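Local atomic coordinates of type IV pilus assembly protein PilF (Thermus thermophilus HB8, PDB entry 5OIU), a protein that binds ATP as a hexameric motor ATPase and probably uses its hydrolysis to power assembly of the type IV pilus. Residues Glu18-Asp23 and Ile90-Arg95; Gln174-Pro179 and Leu198-Ala203; Asn246-Ala251 and Ile331-Val336. All coordinates share one frame; numbering follows the deposited sequence.

Contact 1. Residues Glu18-Asp23 and Ile90-Arg95; sequences EAFLQD and IDVDLR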
ATOM      1  N   GLU C  18     -15.854  34.373  38.200  1.00 41.08           N
ATOM      2  CA  GLU C  18     -16.308  35.673  37.717  1.00 40.97           C
ATOM      3  C   GLU C  18     -16.906  35.589  36.311  1.00 40.86           C
ATOM      4  O   GLU C  18     -17.978  36.158  36.050  1.00 38.30           O
ATOM      5  CB  GLU C  18     -15.161  36.685  37.745  1.00 44.76           C
ATOM      6  CG  GLU C  18     -15.031  37.454  39.051  1.00 48.07           C
ATOM      7  CD  GLU C  18     -16.250  38.283  39.386  1.00 53.76           C
ATOM      8  OE1 GLU C  18     -17.097  38.503  38.481  1.00 52.04           O
ATOM      9  OE2 GLU C  18     -16.353  38.733  40.560  1.00 60.75           O
ATOM     10  N   ALA C  19     -16.221  34.908  35.382  1.00 37.96           N
ATOM     11  CA  ALA C  19     -16.779  34.698  34.044  1.00 36.15           C
ATOM     12  C   ALA C  19     -18.178  34.088  34.112  1.00 41.01           C
ATOM     13  O   ALA C  19     -19.114  34.576  33.464  1.00 37.80           O
ATOM     14  CB  ALA C  19     -15.853  33.807  33.207  1.00 33.80           C
ATOM     15  N   PHE C  20     -18.342  33.024  34.910  1.00 39.33           N
ATOM     16  CA  PHE C  20     -19.645  32.373  35.023  1.00 41.70           C
ATOM     17  C   PHE C  20     -20.722  33.343  35.512  1.00 41.88           C
ATOM     18  O   PHE C  20     -21.795  33.447  34.906  1.00 41.41           O
ATOM     19  CB  PHE C  20     -19.551  31.160  35.950  1.00 41.56           C
ATOM     20  CG  PHE C  20     -20.848  30.427  36.111  1.00 43.84           C
ATOM     21  CD1 PHE C  20     -21.360  29.661  35.070  1.00 39.49           C
ATOM     22  CD2 PHE C  20     -21.568  30.510  37.303  1.00 45.67           C
ATOM     23  CE1 PHE C  20     -22.559  28.982  35.209  1.00 42.99           C
ATOM     24  CE2 PHE C  20     -22.775  29.819  37.458  1.00 45.28           C
ATOM     25  CZ  PHE C  20     -23.273  29.062  36.408  1.00 48.69           C
ATOM     26  N   LEU C  21     -20.463  34.057  36.610  1.00 37.06           N
ATOM     27  CA  LEU C  21     -21.437  35.049  37.076  1.00 38.17           C
ATOM     28  C   LEU C  21     -21.608  36.204  36.090  1.00 40.71           C
ATOM     29  O   LEU C  21     -22.711  36.745  35.951  1.00 37.05           O
ATOM     30  CB  LEU C  21     -21.025  35.594  38.436  1.00 31.43           C
ATOM     31  CG  LEU C  21     -20.841  34.555  39.534  1.00 42.33           C
ATOM     32  CD1 LEU C  21     -20.039  35.152  40.680  1.00 41.59           C
ATOM     33  CD2 LEU C  21     -22.197  34.021  40.011  1.00 36.24           C
ATOM     34  N   GLN C  22     -20.538  36.607  35.403  1.00 41.98           N
ATOM     35  CA  GLN C  22     -20.664  37.672  34.412  1.00 44.73           C
ATOM     36  C   GLN C  22     -21.555  37.287  33.239  1.00 51.49           C
ATOM     37  O   GLN C  22     -21.998  38.184  32.502  1.00 46.85           O
ATOM     38  CB  GLN C  22     -19.289  38.052  33.863  1.00 46.32           C
ATOM     39  CG  GLN C  22     -18.591  39.084  34.685  1.00 50.53           C
ATOM     40  CD  GLN C  22     -19.507  40.237  34.990  1.00 51.29           C
ATOM     41  OE1 GLN C  22     -20.260  40.707  34.114  1.00 46.92           O
ATOM     42  NE2 GLN C  22     -19.471  40.694  36.236  1.00 48.38           N
ATOM     43  N   ASP C  23     -21.809  35.981  33.047  1.00 45.25           N
ATOM     44  CA  ASP C  23     -22.297  35.439  31.779  1.00 45.48           C
ATOM     45  C   ASP C  23     -21.309  35.698  30.628  1.00 42.20           C
ATOM     46  O   ASP C  23     -21.696  35.801  29.466  1.00 35.70           O
ATOM     47  CB  ASP C  23     -23.689  35.983  31.447  1.00 48.13           C
ATOM     48  CG  ASP C  23     -24.607  34.923  30.904  1.00 65.40           C
ATOM     49  OD1 ASP C  23     -24.317  34.407  29.798  1.00 68.76           O
ATOM     50  OD2 ASP C  23     -25.610  34.596  31.590  1.00 77.67           O
ATOM     51  N   ILE C  90     -21.055  26.985  41.049  1.00 47.06           N
ATOM     52  CA  ILE C  90     -20.426  27.329  39.781  1.00 48.88           C
ATOM     53  C   ILE C  90     -20.214  26.012  39.033  1.00 48.27           C
ATOM     54  O   ILE C  90     -19.305  25.236  39.339  1.00 44.84           O
ATOM     55  CB  ILE C  90     -19.116  28.095  39.994  1.00 47.90           C
ATOM     56  CG1 ILE C  90     -19.295  29.195  41.051  1.00 49.64           C
ATOM     57  CG2 ILE C  90     -18.631  28.708  38.697  1.00 50.33           C
ATOM     58  CD1 ILE C  90     -19.825  30.508  40.505  1.00 46.63           C
ATOM     59  N   ASP C  91     -21.069  25.759  38.047  1.00 47.26           N
ATOM     60  CA  ASP C  91     -21.034  24.537  37.258  1.00 45.45           C
ATOM     61  C   ASP C  91     -20.972  24.887  35.777  1.00 45.52           C
ATOM     62  O   ASP C  91     -21.970  25.327  35.197  1.00 43.33           O
ATOM     63  CB  ASP C  91     -22.261  23.685  37.549  1.00 50.79           C
ATOM     64  CG  ASP C  91     -21.961  22.216  37.471  1.00 64.08           C
ATOM     65  OD1 ASP C  91     -21.438  21.674  38.473  1.00 64.55           O
ATOM     66  OD2 ASP C  91     -22.227  21.616  36.402  1.00 68.91           O
ATOM     67  N   VAL C  92     -19.823  24.664  35.148  1.00 45.76           N
ATOM     68  CA  VAL C  92     -19.692  25.047  33.748  1.00 45.46           C
ATOM     69  C   VAL C  92     -18.630  24.186  33.085  1.00 44.77           C
ATOM     70  O   VAL C  92     -17.609  23.858  33.692  1.00 46.91           O
ATOM     71  CB  VAL C  92     -19.370  26.555  33.624  1.00 46.98           C
ATOM     72  CG1 VAL C  92     -18.241  26.944  34.584  1.00 47.61           C
ATOM     73  CG2 VAL C  92     -19.020  26.919  32.197  1.00 46.18           C
ATOM     74  N   ASP C  93     -18.885  23.827  31.826  1.00 46.13           N
ATOM     75  CA  ASP C  93     -17.919  23.161  30.959  1.00 44.06           C
ATOM     76  C   ASP C  93     -17.190  24.183  30.100  1.00 44.99           C
ATOM     77  O   ASP C  93     -17.822  24.985  29.400  1.00 45.89           O
ATOM     78  CB  ASP C  93     -18.608  22.154  30.046  1.00 48.40           C
ATOM     79  CG  ASP C  93     -18.527  20.746  30.575  1.00 62.94           C
ATOM     80  OD1 ASP C  93     -18.143  20.566  31.768  1.00 60.21           O
ATOM     81  OD2 ASP C  93     -18.857  19.824  29.786  1.00 66.21           O
ATOM     82  N   LEU C  94     -15.869  24.126  30.125  1.00 41.02           N
ATOM     83  CA  LEU C  94     -15.020  25.054  29.396  1.00 44.58           C
ATOM     84  C   LEU C  94     -14.268  24.327  28.293  1.00 41.40           C
ATOM     85  O   LEU C  94     -13.627  23.304  28.544  1.00 43.17           O
ATOM     86  CB  LEU C  94     -14.031  25.727  30.349  1.00 45.17           C
ATOM     87  CG  LEU C  94     -14.683  26.419  31.539  1.00 39.49           C
ATOM     88  CD1 LEU C  94     -14.188  25.859  32.853  1.00 41.05           C
ATOM     89  CD2 LEU C  94     -14.385  27.896  31.437  1.00 43.99           C
ATOM     90  N   ARG C  95     -14.366  24.850  27.074  1.00 42.60           N
ATOM     91  CA  ARG C  95     -13.460  24.493  25.981  1.00 44.06           C
ATOM     92  C   ARG C  95     -12.121  25.187  26.224  1.00 41.02           C
ATOM     93  O   ARG C  95     -12.041  26.417  26.193  1.00 40.55           O
ATOM     94  CB  ARG C  95     -14.079  24.919  24.650  1.00 44.80           C
ATOM     95  CG  ARG C  95     -13.520  24.266  23.388  1.00 47.67           C
ATOM     96  CD  ARG C  95     -12.357  25.058  22.771  1.00 49.68           C
ATOM     97  NE  ARG C  95     -12.615  26.496  22.567  1.00 52.25           N
ATOM     98  CZ  ARG C  95     -13.427  26.997  21.635  1.00 43.12           C
ATOM     99  NH1 ARG C  95     -14.082  26.180  20.824  1.00 36.98           N
ATOM    100  NH2 ARG C  95     -13.594  28.315  21.526  1.00 46.06           N
TER

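Contact 2. Residues Gln174-Pro179 and Leu198-Ala203; sequences QTIEDP and LTFARA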
ATOM      1  N   GLN C 174     -24.555  -1.193  28.907  1.00 35.14           N
ATOM      2  CA  GLN C 174     -23.304  -0.944  29.615  1.00 33.35           C
ATOM      3  C   GLN C 174     -22.417  -0.016  28.791  1.00 34.21           C
ATOM      4  O   GLN C 174     -22.139  -0.302  27.619  1.00 36.46           O
ATOM      5  CB  GLN C 174     -22.586  -2.264  29.895  1.00 29.18           C
ATOM      6  CG  GLN C 174     -21.256  -2.102  30.594  1.00 33.08           C
ATOM      7  CD  GLN C 174     -21.419  -1.632  32.019  1.00 35.80           C
ATOM      8  OE1 GLN C 174     -21.960  -2.357  32.867  1.00 30.67           O
ATOM      9  NE2 GLN C 174     -20.960  -0.410  32.298  1.00 31.51           N
ATOM     10  N   THR C 175     -21.963   1.079  29.402  1.00 31.45           N
ATOM     11  CA  THR C 175     -21.098   2.064  28.767  1.00 30.26           C
ATOM     12  C   THR C 175     -19.700   2.025  29.382  1.00 35.13           C
ATOM     13  O   THR C 175     -19.505   1.577  30.511  1.00 34.14           O
ATOM     14  CB  THR C 175     -21.660   3.490  28.908  1.00 33.70           C
ATOM     15  OG1 THR C 175     -21.441   3.960  30.241  1.00 35.11           O
ATOM     16  CG2 THR C 175     -23.140   3.541  28.655  1.00 33.74           C
ATOM     17  N   ILE C 176     -18.719   2.500  28.618  1.00 34.78           N
ATOM     18  CA  ILE C 176     -17.406   2.863  29.138  1.00 34.95           C
ATOM     19  C   ILE C 176     -17.071   4.252  28.596  1.00 35.16           C
ATOM     20  O   ILE C 176     -17.169   4.502  27.387  1.00 36.32           O
ATOM     21  CB  ILE C 176     -16.322   1.823  28.775  1.00 37.81           C
ATOM     22  CG1 ILE C 176     -14.975   2.203  29.397  1.00 35.88           C
ATOM     23  CG2 ILE C 176     -16.225   1.607  27.274  1.00 31.69           C
ATOM     24  CD1 ILE C 176     -15.009   2.253  30.890  1.00 30.52           C
ATOM     25  N   GLU C 177     -16.719   5.168  29.492  1.00 36.87           N
ATOM     26  CA  GLU C 177     -16.737   6.592  29.169  1.00 37.59           C
ATOM     27  C   GLU C 177     -15.543   7.295  29.794  1.00 35.77           C
ATOM     28  O   GLU C 177     -15.066   6.915  30.866  1.00 42.11           O
ATOM     29  CB  GLU C 177     -18.044   7.257  29.637  1.00 34.33           C
ATOM     30  CG  GLU C 177     -19.303   6.584  29.121  1.00 34.62           C
ATOM     31  CD  GLU C 177     -20.558   7.360  29.449  1.00 43.79           C
ATOM     32  OE1 GLU C 177     -20.558   8.600  29.258  1.00 48.72           O
ATOM     33  OE2 GLU C 177     -21.537   6.733  29.916  1.00 37.46           O
ATOM     34  N   ASP C 178     -15.048   8.315  29.098  1.00 35.66           N
ATOM     35  CA  ASP C 178     -13.947   9.132  29.603  1.00 45.23           C
ATOM     36  C   ASP C 178     -14.240  10.597  29.348  1.00 46.04           C
ATOM     37  O   ASP C 178     -13.865  11.147  28.306  1.00 50.99           O
ATOM     38  CB  ASP C 178     -12.616   8.755  28.958  1.00 47.09           C
ATOM     39  CG  ASP C 178     -11.470   9.616  29.460  1.00 47.38           C
ATOM     40  OD1 ASP C 178     -11.614  10.238  30.535  1.00 55.47           O
ATOM     41  OD2 ASP C 178     -10.426   9.674  28.781  1.00 52.59           O
ATOM     42  N   PRO C 179     -14.890  11.279  30.299  1.00 42.13           N
ATOM     43  CA  PRO C 179     -15.387  10.680  31.534  1.00 43.69           C
ATOM     44  C   PRO C 179     -16.855  10.291  31.371  1.00 41.45           C
ATOM     45  O   PRO C 179     -17.390  10.426  30.277  1.00 44.99           O
ATOM     46  CB  PRO C 179     -15.221  11.819  32.541  1.00 42.78           C
ATOM     47  CG  PRO C 179     -15.538  13.065  31.708  1.00 41.03           C
ATOM     48  CD  PRO C 179     -15.172  12.728  30.254  1.00 44.23           C
ATOM     49  N   LEU C 198      -7.764   0.812  34.707  1.00 49.12           N
ATOM     50  CA  LEU C 198      -9.049   0.605  34.033  1.00 46.20           C
ATOM     51  C   LEU C 198      -9.074   1.396  32.728  1.00 42.55           C
ATOM     52  O   LEU C 198      -9.696   2.453  32.602  1.00 39.37           O
ATOM     53  CB  LEU C 198     -10.209   1.001  34.945  1.00 45.62           C
ATOM     54  CG  LEU C 198     -11.575   0.493  34.465  1.00 44.75           C
ATOM     55  CD1 LEU C 198     -11.498  -0.982  34.102  1.00 39.35           C
ATOM     56  CD2 LEU C 198     -12.662   0.738  35.487  1.00 44.33           C
ATOM     57  N   THR C 199      -8.386   0.850  31.732  1.00 38.75           N
ATOM     58  CA  THR C 199      -8.417   1.402  30.394  1.00 38.98           C
ATOM     59  C   THR C 199      -9.727   1.068  29.697  1.00 40.46           C
ATOM     60  O   THR C 199     -10.523   0.241  30.153  1.00 43.17           O
ATOM     61  CB  THR C 199      -7.268   0.851  29.560  1.00 41.06           C
ATOM     62  OG1 THR C 199      -7.290  -0.583  29.644  1.00 44.55           O
ATOM     63  CG2 THR C 199      -5.933   1.399  30.058  1.00 37.97           C
ATOM     64  N   PHE C 200      -9.930   1.719  28.553  1.00 40.29           N
ATOM     65  CA  PHE C 200     -11.010   1.325  27.664  1.00 38.47           C
ATOM     66  C   PHE C 200     -10.953  -0.169  27.397  1.00 42.54           C
ATOM     67  O   PHE C 200     -11.917  -0.899  27.650  1.00 43.88           O
ATOM     68  CB  PHE C 200     -10.928   2.117  26.357  1.00 41.67           C
ATOM     69  CG  PHE C 200     -11.662   3.443  26.396  1.00 36.40           C
ATOM     70  CD1 PHE C 200     -13.040   3.487  26.396  1.00 36.16           C
ATOM     71  CD2 PHE C 200     -10.969   4.632  26.421  1.00 44.75           C
ATOM     72  CE1 PHE C 200     -13.717   4.678  26.431  1.00 39.66           C
ATOM     73  CE2 PHE C 200     -11.642   5.844  26.443  1.00 44.09           C
ATOM     74  CZ  PHE C 200     -13.017   5.862  26.453  1.00 42.49           C
ATOM     75  N   ALA C 201      -9.800  -0.648  26.927  1.00 43.97           N
ATOM     76  CA  ALA C 201      -9.695  -2.043  26.518  1.00 40.25           C
ATOM     77  C   ALA C 201      -9.946  -2.974  27.685  1.00 38.79           C
ATOM     78  O   ALA C 201     -10.663  -3.966  27.544  1.00 42.66           O
ATOM     79  CB  ALA C 201      -8.320  -2.328  25.905  1.00 34.79           C
ATOM     80  N   ARG C 202      -9.357  -2.679  28.845  1.00 41.83           N
ATOM     81  CA  ARG C 202      -9.499  -3.579  29.983  1.00 40.58           C
ATOM     82  C   ARG C 202     -10.948  -3.643  30.458  1.00 47.40           C
ATOM     83  O   ARG C 202     -11.460  -4.730  30.760  1.00 46.39           O
ATOM     84  CB  ARG C 202      -8.574  -3.146  31.116  1.00 45.88           C
ATOM     85  CG  ARG C 202      -8.820  -3.876  32.424  1.00 45.17           C
ATOM     86  CD  ARG C 202      -8.276  -5.293  32.380  1.00 56.12           C
ATOM     87  NE  ARG C 202      -8.371  -5.955  33.682  1.00 63.46           N
ATOM     88  CZ  ARG C 202      -7.633  -5.633  34.743  1.00 65.14           C
ATOM     89  NH1 ARG C 202      -6.726  -4.657  34.665  1.00 62.32           N
ATOM     90  NH2 ARG C 202      -7.797  -6.295  35.886  1.00 67.53           N
ATOM     91  N   ALA C 203     -11.634  -2.493  30.502  1.00 42.53           N
ATOM     92  CA  ALA C 203     -13.061  -2.491  30.822  1.00 41.86           C
ATOM     93  C   ALA C 203     -13.872  -3.227  29.758  1.00 40.72           C
ATOM     94  O   ALA C 203     -14.739  -4.046  30.080  1.00 39.96           O
ATOM     95  CB  ALA C 203     -13.563  -1.057  30.976  1.00 38.74           C
TER

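Contact 3. Residues Asn246-Ala251 and Ile331-Val336; sequences NDAAQA and IHELLV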
ATOM      1  N   ASN C 246     -13.467  13.235  10.138  1.00 41.19           N
ATOM      2  CA  ASN C 246     -14.213  14.392   9.677  1.00 48.67           C
ATOM      3  C   ASN C 246     -15.253  14.037   8.619  1.00 48.58           C
ATOM      4  O   ASN C 246     -15.815  14.926   7.974  1.00 53.31           O
ATOM      5  CB  ASN C 246     -13.244  15.471   9.194  1.00 50.05           C
ATOM      6  CG  ASN C 246     -12.916  16.464  10.306  1.00 59.31           C
ATOM      7  OD1 ASN C 246     -12.382  16.073  11.351  1.00 63.63           O
ATOM      8  ND2 ASN C 246     -13.279  17.742  10.114  1.00 52.69           N
ATOM      9  N   ASP C 247     -15.587  12.763   8.493  1.00 48.22           N
ATOM     10  CA  ASP C 247     -16.365  12.293   7.362  1.00 47.00           C
ATOM     11  C   ASP C 247     -16.789  10.863   7.663  1.00 44.72           C
ATOM     12  O   ASP C 247     -16.052  10.125   8.320  1.00 43.83           O
ATOM     13  CB  ASP C 247     -15.508  12.389   6.093  1.00 50.85           C
ATOM     14  CG  ASP C 247     -16.087  11.644   4.923  1.00 52.13           C
ATOM     15  OD1 ASP C 247     -17.066  12.134   4.322  1.00 55.08           O
ATOM     16  OD2 ASP C 247     -15.535  10.573   4.597  1.00 49.87           O
ATOM     17  N   ALA C 248     -17.982  10.487   7.208  1.00 42.86           N
ATOM     18  CA  ALA C 248     -18.518   9.180   7.573  1.00 43.89           C
ATOM     19  C   ALA C 248     -17.705   8.051   6.954  1.00 45.67           C
ATOM     20  O   ALA C 248     -17.247   7.144   7.657  1.00 41.31           O
ATOM     21  CB  ALA C 248     -19.974   9.073   7.151  1.00 40.30           C
ATOM     22  N   ALA C 249     -17.526   8.086   5.632  1.00 43.52           N
ATOM     23  CA  ALA C 249     -16.756   7.050   4.960  1.00 44.35           C
ATOM     24  C   ALA C 249     -15.384   6.903   5.597  1.00 45.82           C
ATOM     25  O   ALA C 249     -14.874   5.788   5.759  1.00 41.69           O
ATOM     26  CB  ALA C 249     -16.633   7.382   3.473  1.00 45.31           C
ATOM     27  N   GLN C 250     -14.798   8.026   6.016  1.00 44.56           N
ATOM     28  CA  GLN C 250     -13.481   8.010   6.638  1.00 47.41           C
ATOM     29  C   GLN C 250     -13.434   7.087   7.855  1.00 42.62           C
ATOM     30  O   GLN C 250     -12.386   6.510   8.164  1.00 37.46           O
ATOM     31  CB  GLN C 250     -13.096   9.445   7.016  1.00 54.58           C
ATOM     32  CG  GLN C 250     -11.611   9.776   6.937  1.00 57.69           C
ATOM     33  CD  GLN C 250     -11.090   9.828   5.514  1.00 68.00           C
ATOM     34  OE1 GLN C 250     -11.588  10.607   4.690  1.00 69.66           O
ATOM     35  NE2 GLN C 250     -10.070   9.001   5.214  1.00 64.83           N
ATOM     36  N   ALA C 251     -14.556   6.924   8.553  1.00 44.64           N
ATOM     37  CA  ALA C 251     -14.549   6.055   9.727  1.00 46.18           C
ATOM     38  C   ALA C 251     -14.150   4.624   9.366  1.00 41.14           C
ATOM     39  O   ALA C 251     -13.436   3.964  10.127  1.00 42.65           O
ATOM     40  CB  ALA C 251     -15.917   6.087  10.398  1.00 41.82           C
ATOM     41  N   ILE C 331     -26.285  19.088  11.713  1.00 33.85           N
ATOM     42  CA  ILE C 331     -26.386  18.634  10.331  1.00 35.45           C
ATOM     43  C   ILE C 331     -25.706  17.270  10.226  1.00 38.17           C
ATOM     44  O   ILE C 331     -24.734  16.974  10.932  1.00 31.44           O
ATOM     45  CB  ILE C 331     -25.767  19.661   9.351  1.00 39.53           C
ATOM     46  CG1 ILE C 331     -24.238  19.668   9.423  1.00 33.77           C
ATOM     47  CG2 ILE C 331     -26.261  21.069   9.655  1.00 34.48           C
ATOM     48  CD1 ILE C 331     -23.642  20.814   8.638  1.00 34.50           C
ATOM     49  N   HIS C 332     -26.222  16.426   9.334  1.00 37.15           N
ATOM     50  CA  HIS C 332     -25.922  15.007   9.415  1.00 34.56           C
ATOM     51  C   HIS C 332     -25.484  14.413   8.086  1.00 39.83           C
ATOM     52  O   HIS C 332     -25.916  14.829   7.008  1.00 38.82           O
ATOM     53  CB  HIS C 332     -27.123  14.245   9.908  1.00 37.60           C
ATOM     54  CG  HIS C 332     -27.620  14.701  11.244  1.00 39.81           C
ATOM     55  ND1 HIS C 332     -28.795  15.410  11.400  1.00 40.32           N
ATOM     56  CD2 HIS C 332     -27.114  14.527  12.488  1.00 37.29           C
ATOM     57  CE1 HIS C 332     -28.982  15.667  12.682  1.00 42.00           C
ATOM     58  NE2 HIS C 332     -27.981  15.135  13.365  1.00 41.05           N
ATOM     59  N   GLU C 333     -24.632  13.402   8.197  1.00 40.05           N
ATOM     60  CA  GLU C 333     -24.268  12.529   7.094  1.00 39.05           C
ATOM     61  C   GLU C 333     -24.369  11.092   7.595  1.00 38.46           C
ATOM     62  O   GLU C 333     -23.635  10.712   8.516  1.00 38.16           O
ATOM     63  CB  GLU C 333     -22.855  12.844   6.627  1.00 37.03           C
ATOM     64  CG  GLU C 333     -22.507  12.301   5.288  1.00 44.49           C
ATOM     65  CD  GLU C 333     -21.175  12.812   4.836  1.00 46.76           C
ATOM     66  OE1 GLU C 333     -20.151  12.277   5.322  1.00 46.11           O
ATOM     67  OE2 GLU C 333     -21.161  13.775   4.029  1.00 47.13           O
ATOM     68  N   LEU C 334     -25.286  10.302   7.009  1.00 33.82           N
ATOM     69  CA  LEU C 334     -25.609   8.959   7.518  1.00 38.99           C
ATOM     70  C   LEU C 334     -25.298   7.907   6.458  1.00 40.14           C
ATOM     71  O   LEU C 334     -26.067   7.713   5.509  1.00 41.26           O
ATOM     72  CB  LEU C 334     -27.065   8.845   7.972  1.00 33.58           C
ATOM     73  CG  LEU C 334     -27.510   7.431   8.410  1.00 43.24           C
ATOM     74  CD1 LEU C 334     -26.651   6.840   9.515  1.00 38.13           C
ATOM     75  CD2 LEU C 334     -28.991   7.398   8.832  1.00 43.01           C
ATOM     76  N   LEU C 335     -24.180   7.216   6.656  1.00 37.72           N
ATOM     77  CA  LEU C 335     -23.743   6.131   5.794  1.00 40.11           C
ATOM     78  C   LEU C 335     -24.319   4.834   6.344  1.00 44.52           C
ATOM     79  O   LEU C 335     -23.847   4.328   7.372  1.00 37.92           O
ATOM     80  CB  LEU C 335     -22.219   6.080   5.735  1.00 39.86           C
ATOM     81  CG  LEU C 335     -21.555   5.210   4.666  1.00 44.63           C
ATOM     82  CD1 LEU C 335     -20.119   5.631   4.477  1.00 43.19           C
ATOM     83  CD2 LEU C 335     -21.604   3.739   5.026  1.00 44.41           C
ATOM     84  N   VAL C 336     -25.340   4.303   5.659  1.00 49.39           N
ATOM     85  CA  VAL C 336     -25.959   3.023   6.001  1.00 46.11           C
ATOM     86  C   VAL C 336     -25.335   1.944   5.127  1.00 46.83           C
ATOM     87  O   VAL C 336     -25.346   2.040   3.891  1.00 50.62           O
ATOM     88  CB  VAL C 336     -27.489   3.067   5.825  1.00 48.22           C
ATOM     89  CG1 VAL C 336     -28.115   1.747   6.240  1.00 46.06           C
ATOM     90  CG2 VAL C 336     -28.085   4.194   6.628  1.00 44.14           C
TER

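Contact 1. Residues Glu18-Asp23 and Ile90-Arg95
Where Phe20 meets Ile90, the last turn of helix 6-22 crosses the start of strand 90-101 almost at a right angle, the two short axes making 92° and approaching to 9.1 Å. Phe20 carries most of the contact. Its CG lies anti to the backbone N (chi1 -180°), which sends the ring out from the helix and over the first residues of the strand. Both branches of Ile90 meet the CD2 side of the ring, its CD1 coming in obliquely: CD1 of Ile90 lies 3.6 Å from CD2 of Phe20, and CG2 of Ile90 touches the same ring carbon at 3.7 Å. The two side chains run past each other in opposite directions. On the CD1 side, CB of Val92 lies 4.0 Å from CD1 of Phe20. Between these two neighbours the strand backbone itself closes in. The amide N of Asp91 stands over one face of the Phe20 ring, displaced toward the rim, and the carbonyl O of Asp91 approaches CE1 of Phe20 to 3.7 Å. Leu21 adds a lighter touch, its CD2 lying 4.3 Å from CD1 of Ile90. Contact here is thus dispersive, one aromatic ring resting on two branched side chains and a peptide. Just beyond it the helix ends in a Schellman motif, with Asp23 at positive phi; one bond back into the last turn runs from N of Asp23 to O of Phe20 (3.1 Å). Strand 90-101 pairs with strands 79-87 and 104-111. The arrangement is that of a helix packed across an antiparallel sheet, here in the N-terminal region of this secretion ATPase.

Contact 2. Residues Gln174-Pro179 and Leu198-Ala203
Ile176 and Phe200 bury the most surface here, and a strand and the first turn of a helix meet through them. Ile176 has CG1 anti to its backbone N (chi1 -177°), which carries CD1 toward the helix while CG2 sits between the N and the carbonyl carbon. Both branches bear on a single ring atom: CG1 and CG2 of Ile176 each lie 3.8 Å from CD1 of Phe200, and the two side chains cross obliquely. Farther along, CD1 of Ile176 ends against CB of Ala203 at 3.6 Å, one turn on from the ring. The isoleucine therefore touches two residues of the same helical face. Phe200 also reaches the strand backbone. The carbonyl O of Ile176 lies near the ring plane, at the edge, 3.6 Å from CE1 of Phe200. At the far end of the ring, CB of Asp178 packs at 3.8 Å from CZ of Phe200. The carboxylate of Asp178 forms a salt bridge with Arg221, which also touches Phe200. The helix start is fixed by its own N-cap, where Thr199 OG1 accepts from N of Arg202 at 3.1 Å with an N-H...O angle of 157°. Thr175 OG1 donates to OE2 of Glu177, on the anti lone pair, and Gln189 also bonds that oxygen. The chemistry thus divides: apolar packing joins strand 173-177 to helix 200-206, while the polar ends of Glu177 and Asp178 are held by Thr175, Gln189 and Arg221, in a largely buried contact close to the nucleotide, the side chain of Glu177 being about 8 Å from the bound magnesium ion.

Contact 3. Residues Asn246-Ala251 and Ile331-Val336
The capped N-terminus of helix 248-257 packs here on strand 328-336, an outermost strand of the mixed sheet in this chain, with Ala248 set between Glu333 and Leu335. The main polar link across the contact is weak: N of Ala248 donates to OE1 of Glu333 at 3.4 Å, although the N-H points almost straight at it (168°). Glu333 reaches that amide because its CG is anti to the backbone N (chi1 -164°) and the chain stays extended beyond CG. The same oxygen, OE1 of Glu333, lies only 3.2 Å from OD1 of Asp247, an approach of two acceptors, with the carboxylate planes turned 82° apart. Each carboxylate has a firmer partner outside the two segments: Lys355 forms a salt bridge with OD1 of Asp247 and probably eases the repulsion, while the amide of Leu366 bonds OE2 of Glu333. In the P-loop NTPase fold of this region, the parallel strands of the sheet are followed at its edge by antiparallel strand 328-336, whose backbone bonds to strand 269-281; helix 248-257 lies against the same two strands, Ala248 also touching Val272. Asp247 is the N-cap of this helix: its OD2 accepts from N of Gln250 at 3.0 Å, met on the anti side and well out of the carboxylate plane. Two residues along the strand from Glu333, Leu335 supplies the apolar half. Its CB faces CB of Ala248 at 4.0 Å, and its CD1 lies against the helix backbone, 3.7 Å from CA of Ala249. Ile354 and Ala358, from helix 351-360, also touch Leu335.

A single theme, a helix end set on a strand, is played three ways. Contact 1 lies at the surface on the antiparallel sheet of the N-terminal region; contacts 2 and 3 are buried, on the same mixed sheet, their centres about 24 Å apart. That sheet carries strand 173-177 next to one outer strand, while strand 328-336 is the outermost on the other side. The chemistry follows the place: contacts 1 and 2 each rest on a phenylalanine and an isoleucine, with the ring supplied by the helix, whereas contact 3 sets small alanines against a leucine and brings two carboxylates close together, each held by a partner outside the segments. Contacts 2 and 3 use a helix's capped N-terminal turn, contact 1 a C-terminal turn.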